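Local structure of hypoxic response protein 1 (Mycobacterium tuberculosis, 1Y5H) at residues T9-M14 and V110-R115; I13-V18 and E122-R127; V21-T26 and L79-I84; L42-D47 and A74-L79. The protein is of unknown function but carries paired CBS domains, forms a homodimer, probably binds zinc and, unlike some relatives, does not seem to bind AMP. One frame throughout, in Å; residues are numbered along the deposited sequence.

Contact 1 of 4, residues T9-M14 and V110-R115; sequences TARDIM and VISEHR
Ala-10 meets Val-110 at the start of a short helix, its single methyl set against both branches of the valine: CB lies 4.0 Å from Val-110 CG1 and almost as near to CG2. A capping box of Thr-9, at the N-cap, and Asp-12 begins the helix. Thr-9 N donates to Asp-12 OD1 over 3.1 Å, reaching the oxygen from above the carboxylate plane, while the return bond from Asp-12 N to Thr-9 OG1 is weak. Arg-11 runs out along the flank of the contact, CG anti to the backbone N (chi1 -177°), before the chain bends at chi3. The bend delivers Arg-11 NH2 to Ser-112 OG, which lies at the edge of the guanidinium and in its plane; at 3.3 Å, with an N-H...O angle of 128°, the bond is weak. In the paired CBS architecture this N-terminal helix lies against the sheet built mainly from the C-terminal half, to which strand 15-16 also belongs, and Val-110 and Ser-112 are part of a strand of that sheet. The strand turns back after Ser-112 through a type I' turn, giving a tight hairpin with strand 115-121. Met-14, present as selenomethionine, comes last along the segment. Its chain is extended beyond CG and lies obliquely across Val-110, with SE 3.7 Å from Val-110 CG1 while Met-14 CB faces the other branch, CG2. Val-110 CG1 thus touches both the selenium and the Ala-10 methyl, which approach it roughly at right angles. Val-117 and Val-120 of strand 115-121 also touch Met-14, and Val-87 touches both Ala-10 and Val-110.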
# COMPACT_ATOMS: atom_id res chain seq x y z
N THR A 9 21.95 -0.35 18.73
CA THR A 9 20.85 0.56 19.00
C THR A 9 20.23 1.03 17.69
O THR A 9 20.79 0.81 16.61
CB THR A 9 21.31 1.80 19.77
OG1 THR A 9 22.19 2.57 18.94
CG2 THR A 9 22.04 1.40 21.04
N ALA A 10 19.07 1.67 17.78
CA ALA A 10 18.39 2.18 16.60
C ALA A 10 19.30 3.14 15.84
O ALA A 10 19.36 3.11 14.62
CB ALA A 10 17.10 2.89 17.01
N ARG A 11 20.02 3.99 16.57
CA ARG A 11 20.92 4.96 15.96
C ARG A 11 21.99 4.28 15.11
O ARG A 11 22.44 4.82 14.10
CB ARG A 11 21.59 5.81 17.05
CG ARG A 11 22.51 6.90 16.51
CD ARG A 11 23.27 7.62 17.62
NE ARG A 11 22.39 8.35 18.53
CZ ARG A 11 21.73 9.46 18.21
NH1 ARG A 11 21.83 9.97 16.99
NH2 ARG A 11 20.96 10.05 19.11
N ASP A 12 22.38 3.08 15.53
CA ASP A 12 23.41 2.30 14.83
C ASP A 12 22.99 1.74 13.47
O ASP A 12 23.82 1.59 12.58
CB ASP A 12 23.86 1.14 15.71
CG ASP A 12 24.64 1.59 16.92
OD1 ASP A 12 24.72 0.81 17.90
OD2 ASP A 12 25.20 2.70 16.90
N ILE A 13 21.70 1.43 13.31
CA ILE A 13 21.24 0.85 12.05
C ILE A 13 20.24 1.69 11.26
O ILE A 13 19.83 1.31 10.17
CB ILE A 13 20.60 -0.53 12.30
CG1 ILE A 13 19.34 -0.37 13.16
CG2 ILE A 13 21.59 -1.45 13.02
CD1 ILE A 13 18.62 -1.68 13.43
N MSE A 14 19.85 2.84 11.81
CA MSE A 14 18.87 3.69 11.13
C MSE A 14 19.41 4.42 9.91
O MSE A 14 20.62 4.60 9.76
CB MSE A 14 18.33 4.73 12.10
CG MSE A 14 19.35 5.78 12.50
SE MSE A 14 18.66 7.10 13.69
CE MSE A 14 20.12 8.37 13.62
N VAL A 110 12.81 7.16 14.32
CA VAL A 110 13.71 7.17 15.47
C VAL A 110 13.74 8.61 15.98
O VAL A 110 13.95 9.55 15.21
CB VAL A 110 15.12 6.70 15.07
CG1 VAL A 110 16.02 6.69 16.29
CG2 VAL A 110 15.04 5.32 14.45
N ILE A 111 13.53 8.77 17.28
CA ILE A 111 13.49 10.08 17.91
C ILE A 111 14.63 10.30 18.90
O ILE A 111 15.07 9.36 19.57
CB ILE A 111 12.15 10.29 18.66
CG1 ILE A 111 10.98 10.16 17.69
CG2 ILE A 111 12.13 11.65 19.34
CD1 ILE A 111 10.99 11.18 16.57
N SER A 112 15.09 11.54 18.98
CA SER A 112 16.15 11.92 19.90
C SER A 112 15.88 13.37 20.26
O SER A 112 15.94 14.25 19.40
CB SER A 112 17.52 11.79 19.24
OG SER A 112 18.56 12.03 20.17
N GLU A 113 15.57 13.62 21.53
CA GLU A 113 15.28 14.97 21.99
C GLU A 113 14.02 15.51 21.31
O GLU A 113 13.95 16.69 20.96
CB GLU A 113 16.47 15.89 21.72
N HIS A 114 13.04 14.64 21.12
CA HIS A 114 11.77 14.99 20.49
C HIS A 114 11.87 15.25 18.99
O HIS A 114 10.86 15.60 18.36
CB HIS A 114 11.17 16.22 21.18
CG HIS A 114 10.96 16.06 22.65
ND1 HIS A 114 10.09 15.13 23.18
CD2 HIS A 114 11.50 16.71 23.70
CE1 HIS A 114 10.11 15.21 24.50
NE2 HIS A 114 10.96 16.17 24.84
N ARG A 115 13.05 15.09 18.42
CA ARG A 115 13.24 15.33 16.99
C ARG A 115 13.54 14.06 16.20
O ARG A 115 14.23 13.16 16.68
CB ARG A 115 14.35 16.35 16.78

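Contact 2 of 4, residues I13-V18 and E122-R127; sequences IMNAGV and EADIAR
Asn-15 and Asp-124 set two flat groups against each other at a steep angle, the amide and carboxylate planes being 58° apart. The two ends of the amide are used differently. Asn-15 ND2 comes to 2.9 Å from Asp-124 OD2, whereas Asn-15 OD1 is linked to the other carboxylate oxygen through a water. That water donates to both, at 2.7 Å from Asn-15 OD1 and 2.6 Å from Asp-124 OD1, and so bridges two acceptors that could not bond directly. Asp-124 OD1 is gripped a second time by a salt bridge from Arg-127 NH1 (2.8 Å), one helical turn further on. The guanidinium of Arg-127 is itself backed on one face by Ala-123 CB. On the other oxygen, OD2 accepts from the backbone N of Thr-121, just ahead of the helix, so both ends of the carboxylate are held and its rotation should be restricted. The contact as a whole exemplifies how paired CBS domains interlock: the N-terminal strand 15-16 adds an antiparallel edge to the C-terminal sheet beside strand 115-121, and helix 122-127, which directly follows 115-121, brings Asp-124 and Ile-125 to Asn-15 and Ile-13. Next to the polar pair the contact is apolar. Ile-13 carries CG1 between its backbone N and carbonyl carbon (chi1 65°), with CD1 extended, and its side chain crosses that of Ile-125 so that Ile-13 CD1 lies 3.8 Å from Ile-125 CG1. Met-96 of helix 93-103 packs on Ile-13, and Ile-93, Leu-97 and Met-100 pack on Ile-125. His-128, a probable zinc ligand, also touches Ile-13.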
# COMPACT_ATOMS: atom_id res chain seq x y z
N ILE A 13 21.70 1.43 13.31
CA ILE A 13 21.24 0.85 12.05
C ILE A 13 20.24 1.69 11.26
O ILE A 13 19.83 1.31 10.17
CB ILE A 13 20.60 -0.53 12.30
CG1 ILE A 13 19.34 -0.37 13.16
CG2 ILE A 13 21.59 -1.45 13.02
CD1 ILE A 13 18.62 -1.68 13.43
N MSE A 14 19.85 2.84 11.81
CA MSE A 14 18.87 3.69 11.13
C MSE A 14 19.41 4.42 9.91
O MSE A 14 20.62 4.60 9.76
CB MSE A 14 18.33 4.73 12.10
CG MSE A 14 19.35 5.78 12.50
SE MSE A 14 18.66 7.10 13.69
CE MSE A 14 20.12 8.37 13.62
N ASN A 15 18.48 4.83 9.06
CA ASN A 15 18.81 5.61 7.87
C ASN A 15 18.70 7.03 8.40
O ASN A 15 17.60 7.55 8.60
CB ASN A 15 17.77 5.37 6.77
CG ASN A 15 17.76 3.93 6.30
OD1 ASN A 15 18.72 3.45 5.69
ND2 ASN A 15 16.68 3.22 6.59
N ALA A 16 19.84 7.65 8.64
CA ALA A 16 19.88 8.99 9.19
C ALA A 16 19.79 10.07 8.12
O ALA A 16 20.12 9.85 6.96
CB ALA A 16 21.15 9.17 10.00
N GLY A 17 19.32 11.24 8.53
CA GLY A 17 19.22 12.37 7.62
C GLY A 17 18.04 12.37 6.66
O GLY A 17 18.07 13.07 5.65
N VAL A 18 17.02 11.58 6.95
CA VAL A 18 15.84 11.53 6.09
C VAL A 18 15.01 12.78 6.39
O VAL A 18 14.98 13.25 7.52
CB VAL A 18 14.99 10.26 6.36
CG1 VAL A 18 15.81 9.02 6.01
CG2 VAL A 18 14.55 10.22 7.81
N GLU A 122 12.56 -2.92 8.82
CA GLU A 122 12.74 -4.30 9.24
C GLU A 122 13.94 -4.88 8.50
O GLU A 122 14.69 -5.68 9.06
CB GLU A 122 11.48 -5.10 8.94
CG GLU A 122 11.38 -6.39 9.72
CD GLU A 122 10.00 -7.01 9.64
OE1 GLU A 122 9.56 -7.35 8.52
OE2 GLU A 122 9.36 -7.15 10.70
N ALA A 123 14.13 -4.46 7.26
CA ALA A 123 15.25 -4.94 6.45
C ALA A 123 16.58 -4.50 7.06
O ALA A 123 17.57 -5.22 7.01
CB ALA A 123 15.13 -4.43 5.03
N ASP A 124 16.60 -3.30 7.64
CA ASP A 124 17.80 -2.79 8.29
C ASP A 124 18.17 -3.71 9.45
O ASP A 124 19.35 -4.00 9.67
CB ASP A 124 17.58 -1.37 8.82
CG ASP A 124 17.47 -0.33 7.72
OD1 ASP A 124 18.21 -0.44 6.73
OD2 ASP A 124 16.65 0.61 7.87
N ILE A 125 17.17 -4.15 10.19
CA ILE A 125 17.41 -5.04 11.33
C ILE A 125 17.99 -6.37 10.85
O ILE A 125 18.94 -6.88 11.44
CB ILE A 125 16.10 -5.30 12.12
CG1 ILE A 125 15.62 -3.98 12.75
CG2 ILE A 125 16.33 -6.34 13.20
CD1 ILE A 125 14.29 -4.09 13.48
N ALA A 126 17.42 -6.92 9.78
CA ALA A 126 17.89 -8.19 9.24
C ALA A 126 19.34 -8.11 8.77
O ALA A 126 20.11 -9.06 8.94
CB ALA A 126 16.99 -8.63 8.09
N ARG A 127 19.71 -6.98 8.19
CA ARG A 127 21.06 -6.77 7.67
C ARG A 127 22.12 -6.64 8.76
O ARG A 127 23.27 -7.04 8.55
CB ARG A 127 21.11 -5.51 6.81
CG ARG A 127 20.22 -5.53 5.58
CD ARG A 127 20.02 -4.11 5.06
NE ARG A 127 19.11 -4.07 3.92
CZ ARG A 127 18.32 -3.04 3.64
NH1 ARG A 127 18.33 -1.96 4.41
NH2 ARG A 127 17.53 -3.08 2.58
O HOH W 1 18.03 1.11 4.62

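Contact 3 of 4, residues V21-T26 and L79-I84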
# COMPACT_ATOMS: atom_id res chain seq x y z
N VAL A 21 8.34 15.13 6.27
CA VAL A 21 7.37 15.89 5.49
C VAL A 21 6.55 16.76 6.43
O VAL A 21 6.15 16.32 7.50
CB VAL A 21 6.45 14.94 4.72
CG1 VAL A 21 5.40 15.73 3.95
CG2 VAL A 21 7.28 14.10 3.76
N GLY A 22 6.31 18.01 6.03
CA GLY A 22 5.55 18.91 6.88
C GLY A 22 4.10 18.50 7.06
O GLY A 22 3.46 18.02 6.12
N GLU A 23 3.59 18.68 8.28
CA GLU A 23 2.22 18.32 8.60
C GLU A 23 1.18 19.08 7.77
O GLU A 23 0.06 18.60 7.59
CB GLU A 23 1.94 18.57 10.09
CG GLU A 23 2.10 20.03 10.49
CD GLU A 23 1.48 20.37 11.84
OE1 GLU A 23 0.27 20.14 12.01
OE2 GLU A 23 2.22 20.87 12.72
N HIS A 24 1.55 20.26 7.28
CA HIS A 24 0.61 21.06 6.49
C HIS A 24 0.67 20.79 4.99
O HIS A 24 -0.08 21.40 4.22
CB HIS A 24 0.83 22.55 6.75
CG HIS A 24 0.68 22.93 8.19
ND1 HIS A 24 -0.50 22.76 8.89
CD2 HIS A 24 1.57 23.44 9.08
CE1 HIS A 24 -0.33 23.14 10.14
NE2 HIS A 24 0.91 23.56 10.28
N GLU A 25 1.57 19.90 4.57
CA GLU A 25 1.66 19.58 3.15
C GLU A 25 0.42 18.77 2.77
O GLU A 25 -0.12 18.02 3.59
CB GLU A 25 2.96 18.80 2.87
CG GLU A 25 4.20 19.64 3.21
CD GLU A 25 5.49 19.13 2.60
OE1 GLU A 25 5.55 19.03 1.35
OE2 GLU A 25 6.44 18.83 3.35
N THR A 26 -0.05 18.93 1.54
CA THR A 26 -1.25 18.23 1.07
C THR A 26 -0.98 16.75 0.82
O THR A 26 0.16 16.31 0.75
CB THR A 26 -1.80 18.85 -0.22
OG1 THR A 26 -0.90 18.57 -1.31
CG2 THR A 26 -1.96 20.37 -0.06
N LEU A 79 -4.06 13.05 8.58
CA LEU A 79 -4.11 11.60 8.54
C LEU A 79 -3.02 10.94 9.39
O LEU A 79 -3.23 9.89 9.99
CB LEU A 79 -4.00 11.09 7.10
CG LEU A 79 -5.23 11.24 6.19
CD1 LEU A 79 -5.60 12.71 6.04
CD2 LEU A 79 -4.94 10.62 4.84
N ALA A 80 -1.85 11.57 9.45
CA ALA A 80 -0.73 11.01 10.20
C ALA A 80 -0.90 11.03 11.72
O ALA A 80 -0.31 10.19 12.42
CB ALA A 80 0.56 11.71 9.81
N ARG A 81 -1.68 11.97 12.23
CA ARG A 81 -1.89 12.06 13.68
C ARG A 81 -2.61 10.85 14.27
O ARG A 81 -2.73 10.74 15.48
CB ARG A 81 -2.65 13.34 14.04
CG ARG A 81 -1.80 14.59 13.94
CD ARG A 81 -2.68 15.84 13.91
NE ARG A 81 -1.97 16.96 13.30
CZ ARG A 81 -2.52 17.82 12.46
NH1 ARG A 81 -3.80 17.70 12.11
NH2 ARG A 81 -1.79 18.80 11.96
N ASP A 82 -3.08 9.95 13.40
CA ASP A 82 -3.76 8.74 13.86
C ASP A 82 -2.74 7.64 14.12
O ASP A 82 -3.03 6.64 14.79
CB ASP A 82 -4.73 8.19 12.81
CG ASP A 82 -5.84 9.15 12.45
OD1 ASP A 82 -6.18 10.02 13.28
OD2 ASP A 82 -6.38 9.01 11.33
N SER A 83 -1.53 7.82 13.59
CA SER A 83 -0.49 6.80 13.72
C SER A 83 0.81 7.29 14.34
O SER A 83 1.78 7.54 13.62
CB SER A 83 -0.19 6.22 12.33
OG SER A 83 -1.39 5.83 11.67
N ILE A 84 0.85 7.40 15.66
CA ILE A 84 2.08 7.84 16.29
C ILE A 84 2.80 6.73 17.06
O ILE A 84 2.37 6.27 18.12
CB ILE A 84 1.86 9.05 17.23
CG1 ILE A 84 3.22 9.54 17.76
CG2 ILE A 84 0.93 8.67 18.37
CD1 ILE A 84 3.16 10.85 18.53
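Glu-23 and Arg-81 form a salt bridge at the surface of the first CBS sheet, tying the turn after edge strand 21-22 to the type I turn from Ala-80 to Ser-83. A single oxygen does the work: Arg-81 NH2 donates to Glu-23 OE1 at 2.5 Å, a very short separation whose exact value is doubtful, and the bond is bent, with an N-H...O angle of 132°. The acid comes to the edge of the guanidinium, yet the two flat groups are turned 70° from each other, so this is a one-point contact and not a paired, side-by-side one. Arg-81 reaches across with its chain extended from CG to NE. Glu-23 sends CG between its backbone N and carbonyl carbon (chi1 61°), where CG also sits over one face of the His-24 ring. His-52 of strand 51-56 touches both partners of the bridge. Further out, backbone bonds from Glu-23 to Cys-45 and Gly-77 fix the residue between strand and helix. In the type I turn from Gly-22 to Glu-25, Glu-25 OE1 bonds Tyr-33 OH of helix 27-37, while Glu-25 OE2 closes back on the turn, accepting from Gly-22 N at 2.8 Å on its anti side.

Contact 4 of 4, residues L42-D47 and A74-L79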
# COMPACT_ATOMS: atom_id res chain seq x y z
N LEU A 42 5.82 7.81 5.15
CA LEU A 42 6.60 9.03 5.36
C LEU A 42 6.42 9.56 6.77
O LEU A 42 5.31 9.55 7.31
CB LEU A 42 6.15 10.13 4.40
CG LEU A 42 6.24 9.97 2.88
CD1 LEU A 42 5.37 11.02 2.21
CD2 LEU A 42 7.68 10.08 2.45
N PRO A 43 7.51 10.02 7.41
CA PRO A 43 7.37 10.57 8.76
C PRO A 43 6.84 11.99 8.57
O PRO A 43 7.30 12.71 7.68
CB PRO A 43 8.81 10.53 9.29
CG PRO A 43 9.64 10.73 8.06
CD PRO A 43 8.93 9.87 7.03
N ILE A 44 5.87 12.38 9.39
CA ILE A 44 5.27 13.71 9.29
C ILE A 44 5.59 14.53 10.53
O ILE A 44 5.41 14.06 11.65
CB ILE A 44 3.72 13.59 9.13
CG1 ILE A 44 3.39 12.69 7.93
CG2 ILE A 44 3.09 14.97 8.95
CD1 ILE A 44 4.01 13.14 6.61
N CYS A 45 6.06 15.76 10.34
CA CYS A 45 6.45 16.61 11.46
C CYS A 45 5.85 17.99 11.50
O CYS A 45 5.43 18.54 10.48
CB CYS A 45 7.96 16.80 11.49
SG CYS A 45 8.98 15.33 11.75
N GLY A 46 5.86 18.55 12.70
CA GLY A 46 5.40 19.91 12.91
C GLY A 46 6.68 20.72 12.85
O GLY A 46 7.61 20.37 12.12
N ASP A 47 6.77 21.80 13.63
CA ASP A 47 7.97 22.63 13.62
C ASP A 47 9.15 21.95 14.32
O ASP A 47 8.97 21.12 15.21
CB ASP A 47 7.68 23.97 14.27
N ALA A 74 -6.69 18.30 1.88
CA ALA A 74 -6.47 17.51 3.09
C ALA A 74 -4.96 17.46 3.30
O ALA A 74 -4.20 17.38 2.33
CB ALA A 74 -7.03 16.10 2.91
N THR A 75 -4.53 17.50 4.55
CA THR A 75 -3.10 17.51 4.86
C THR A 75 -2.53 16.20 5.40
O THR A 75 -3.25 15.36 5.93
CB THR A 75 -2.77 18.60 5.87
OG1 THR A 75 -3.37 18.27 7.13
CG2 THR A 75 -3.31 19.95 5.40
N ALA A 76 -1.22 16.05 5.25
CA ALA A 76 -0.54 14.85 5.73
C ALA A 76 -0.75 14.69 7.23
O ALA A 76 -0.96 13.58 7.73
CB ALA A 76 0.96 14.94 5.42
N GLY A 77 -0.70 15.81 7.95
CA GLY A 77 -0.89 15.78 9.39
C GLY A 77 -2.26 15.28 9.82
O GLY A 77 -2.38 14.55 10.80
N GLU A 78 -3.30 15.66 9.07
CA GLU A 78 -4.66 15.25 9.39
C GLU A 78 -4.80 13.74 9.44
O GLU A 78 -5.57 13.20 10.23
CB GLU A 78 -5.63 15.84 8.38
N LEU A 79 -4.06 13.05 8.58
CA LEU A 79 -4.11 11.60 8.54
C LEU A 79 -3.02 10.94 9.39
O LEU A 79 -3.23 9.89 9.99
CB LEU A 79 -4.00 11.09 7.10
CG LEU A 79 -5.23 11.24 6.19
CD1 LEU A 79 -5.60 12.71 6.04
CD2 LEU A 79 -4.94 10.62 4.84
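Helix 76-80 rests by its first turn on the central strand of the three-stranded sheet of the first CBS unit, and Ile-44 is the strand residue that receives it. The isoleucine uses both arms. With CG1 beside the backbone N (chi1 -55°) and CG2 anti to that N, the branches spread over neighbouring residues of the helix: Ile-44 CD1 meets Ala-76 CB at 3.7 Å, and Ile-44 CG2 lies 4.0 Å from Gly-77 N. Ile-44 CG2 also approaches Ala-76 CB, at 4.1 Å, so the alanine methyl touches both ends of the forked side chain. Gly-77 has no side chain, and its CA is 6.5 Å from Ile-44 CA. All three residues are buried and meet without a hydrogen bond across the contact. The helix start is fixed from its own side by Thr-75, the N-cap, whose OG1 accepts from Glu-78 N at 3.3 Å. Next along the strand, Cys-45 is joined by a disulfide to Cys-20. Leu-55 of strand 51-56 touches Ile-44, Ala-76 and Leu-79, continuing the apolar layer, while Leu-27 of helix 27-37 packs on Leu-79. Pro-43 touches Leu-116 and Ile-119 of strand 115-121, joining the first sheet to the second.

In the fold
The four contacts illustrate reciprocal exchange in a paired CBS fold: contacts 1 and 2 place N-terminal residues on the C-terminal sheet, while contacts 3 and 4 place helix 76-80 on the N-terminal one. Contacts 1 and 2 share Ile-13 and Met-14, with centres 10 Å apart. Contacts 3 and 4 nearly coincide, their centres 2 Å apart, and are stitched together by probable hydrogen bonds from Ala-76 N to Glu-25 O and from Glu-23 N to Cys-45 O. About 22 Å separates the centres of contacts 2 and 3. The side chains of Ile-13 and Met-14 lie about 4 and 9 Å from that of His-128, a probable zinc ligand.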